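Local coordinates for protein chlorella virus DNA ligase-adenylate (Chlorella virus, PDB 1FVI) that probably seals nicks in duplex DNA in an ATP-dependent reaction, passing through a covalent enzyme-adenylate intermediate, at residues Gln149-Val154 with Lys187-Ala192. The protein carries 1 engineered substitution. Numbering follows the deposited sequence.
Sequences QYERDV and KQFKDA
E151, on helix 144-156, grips the backbone at Q188 and F189 with both carboxylate oxygens. F189 N donates to E151 OE1 at 2.9 Å, coming from above the carboxylate plane. Q188 N donates to E151 OE2, also at 2.9 Å, and meets its syn lone pair. Two bonds to successive amides fix the rotation of the carboxylate. E151 reaches them because CG is anti to the backbone N (chi1 -179°) and the chain beyond runs extended. The F189 side chain runs the opposite way to E151, its ring lying alongside the extended chain. E151 CG lies over one face in a CH-pi contact, 4.1 Å from the ring centroid. The far end of the ring meets R152, with F189 CZ 3.7 Å from R152 CB. L148 and L155 of the same helix also touch the ring, and so does K273 of strand 269-275. R152 turns its guanidinium back to its neighbour, where R152 NE forms a salt bridge with D153 OD1 at 3.2 Å. K187, part of the AMP site though not bound to the nucleotide here, comes just before Q188. A buried carboxylate held by two N-H groups is probably ionised, and it ties the nucleotide-binding domain to the segment leading into the OB-like domain.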
loop_
_atom_site.group_PDB
_atom_site.type_symbol
_atom_site.label_atom_id
_atom_site.label_comp_id
_atom_site.label_asym_id
_atom_site.label_seq_id
_atom_site.Cartn_x
_atom_site.Cartn_y
_atom_site.Cartn_z
ATOM N N GLN A 149 -13.401 6.305 -1.417
ATOM C CA GLN A 149 -13.180 6.330 0.025
ATOM C C GLN A 149 -12.010 5.407 0.328
ATOM O O GLN A 149 -11.179 5.704 1.192
ATOM C CB GLN A 149 -14.421 5.868 0.788
ATOM C CG GLN A 149 -15.656 6.735 0.544
ATOM C CD GLN A 149 -16.887 6.278 1.324
ATOM O OE1 GLN A 149 -17.271 6.906 2.308
ATOM N NE2 GLN A 149 -17.521 5.199 0.873
ATOM N N TYR A 150 -11.929 4.309 -0.427
ATOM C CA TYR A 150 -10.851 3.344 -0.257
ATOM C C TYR A 150 -9.474 3.936 -0.616
ATOM O O TYR A 150 -8.484 3.700 0.101
ATOM C CB TYR A 150 -11.140 2.074 -1.071
ATOM C CG TYR A 150 -10.121 0.999 -0.817
ATOM C CD1 TYR A 150 -10.042 0.379 0.436
ATOM C CD2 TYR A 150 -9.191 0.642 -1.797
ATOM C CE1 TYR A 150 -9.063 -0.555 0.709
ATOM C CE2 TYR A 150 -8.199 -0.304 -1.528
ATOM C CZ TYR A 150 -8.142 -0.887 -0.270
ATOM O OH TYR A 150 -7.141 -1.752 0.061
ATOM N N GLU A 151 -9.419 4.723 -1.701
ATOM C CA GLU A 151 -8.165 5.354 -2.139
ATOM C C GLU A 151 -7.706 6.354 -1.074
ATOM O O GLU A 151 -6.518 6.402 -0.749
ATOM C CB GLU A 151 -8.302 6.063 -3.507
ATOM C CG GLU A 151 -6.960 6.697 -3.973
ATOM C CD GLU A 151 -6.898 7.132 -5.441
ATOM O OE1 GLU A 151 -5.988 7.913 -5.782
ATOM O OE2 GLU A 151 -7.722 6.687 -6.263
ATOM N N ARG A 152 -8.645 7.166 -0.574
ATOM C CA ARG A 152 -8.364 8.133 0.491
ATOM C C ARG A 152 -7.757 7.392 1.699
ATOM O O ARG A 152 -6.730 7.794 2.248
ATOM C CB ARG A 152 -9.666 8.808 0.927
ATOM C CG ARG A 152 -9.548 9.651 2.201
ATOM C CD ARG A 152 -10.877 9.748 2.950
ATOM N NE ARG A 152 -11.407 8.437 3.328
ATOM C CZ ARG A 152 -12.682 8.195 3.633
ATOM N NH1 ARG A 152 -13.578 9.170 3.622
ATOM N NH2 ARG A 152 -13.087 6.954 3.876
ATOM N N ASP A 153 -8.398 6.295 2.100
ATOM C CA ASP A 153 -7.931 5.495 3.237
ATOM C C ASP A 153 -6.530 4.985 3.009
ATOM O O ASP A 153 -5.636 5.146 3.838
ATOM C CB ASP A 153 -8.867 4.306 3.457
ATOM C CG ASP A 153 -10.161 4.705 4.135
ATOM O OD1 ASP A 153 -10.210 5.821 4.702
ATOM O OD2 ASP A 153 -11.128 3.908 4.113
ATOM N N VAL A 154 -6.365 4.351 1.859
ATOM C CA VAL A 154 -5.104 3.778 1.427
ATOM C C VAL A 154 -3.985 4.837 1.349
ATOM O O VAL A 154 -2.872 4.617 1.841
ATOM C CB VAL A 154 -5.370 2.956 0.115
ATOM C CG1 VAL A 154 -4.357 3.219 -0.943
ATOM C CG2 VAL A 154 -5.494 1.483 0.466
ATOM N N LYS A 187 -5.142 5.412 -9.614
ATOM C CA LYS A 187 -4.637 6.585 -8.923
ATOM C C LYS A 187 -5.554 7.705 -9.419
ATOM O O LYS A 187 -5.256 8.407 -10.375
ATOM C CB LYS A 187 -3.156 6.817 -9.260
ATOM C CG LYS A 187 -2.225 5.745 -8.662
ATOM C CD LYS A 187 -0.831 5.773 -9.266
ATOM C CE LYS A 187 -0.064 7.019 -8.885
ATOM N NZ LYS A 187 1.288 7.050 -9.522
ATOM N N GLN A 188 -6.732 7.771 -8.811
ATOM C CA GLN A 188 -7.736 8.743 -9.189
ATOM C C GLN A 188 -7.631 10.079 -8.467
ATOM O O GLN A 188 -8.202 11.060 -8.930
ATOM C CB GLN A 188 -9.133 8.145 -9.015
ATOM C CG GLN A 188 -9.447 6.982 -9.961
ATOM C CD GLN A 188 -9.705 7.416 -11.402
ATOM O OE1 GLN A 188 -10.591 8.224 -11.670
ATOM N NE2 GLN A 188 -8.955 6.855 -12.331
ATOM N N PHE A 189 -6.899 10.129 -7.352
ATOM C CA PHE A 189 -6.746 11.382 -6.607
ATOM C C PHE A 189 -5.728 12.289 -7.277
ATOM O O PHE A 189 -4.768 11.812 -7.889
ATOM C CB PHE A 189 -6.384 11.154 -5.133
ATOM C CG PHE A 189 -7.556 10.808 -4.262
ATOM C CD1 PHE A 189 -8.591 10.023 -4.746
ATOM C CD2 PHE A 189 -7.588 11.205 -2.931
ATOM C CE1 PHE A 189 -9.638 9.629 -3.916
ATOM C CE2 PHE A 189 -8.645 10.813 -2.080
ATOM C CZ PHE A 189 -9.663 10.026 -2.574
ATOM N N LYS A 190 -5.954 13.592 -7.131
ATOM C CA LYS A 190 -5.138 14.647 -7.731
ATOM C C LYS A 190 -4.174 15.234 -6.712
ATOM O O LYS A 190 -4.495 15.305 -5.536
ATOM C CB LYS A 190 -6.090 15.741 -8.224
ATOM C CG LYS A 190 -5.579 16.668 -9.303
ATOM C CD LYS A 190 -6.752 17.520 -9.803
ATOM C CE LYS A 190 -6.438 18.307 -11.071
ATOM N NZ LYS A 190 -5.580 19.491 -10.811
ATOM N N ASP A 191 -3.004 15.658 -7.182
ATOM C CA ASP A 191 -1.981 16.269 -6.347
ATOM C C ASP A 191 -2.140 17.777 -6.313
ATOM O O ASP A 191 -2.242 18.430 -7.356
ATOM C CB ASP A 191 -0.595 15.968 -6.892
ATOM C CG ASP A 191 -0.171 14.562 -6.637
ATOM O OD1 ASP A 191 -0.075 14.172 -5.451
ATOM O OD2 ASP A 191 0.065 13.846 -7.630
ATOM N N ALA A 192 -2.101 18.333 -5.110
ATOM C CA ALA A 192 -2.229 19.771 -4.934
ATOM C C ALA A 192 -1.389 20.247 -3.743
ATOM O O ALA A 192 -0.865 19.444 -2.962
ATOM C CB ALA A 192 -3.701 20.151 -4.752
#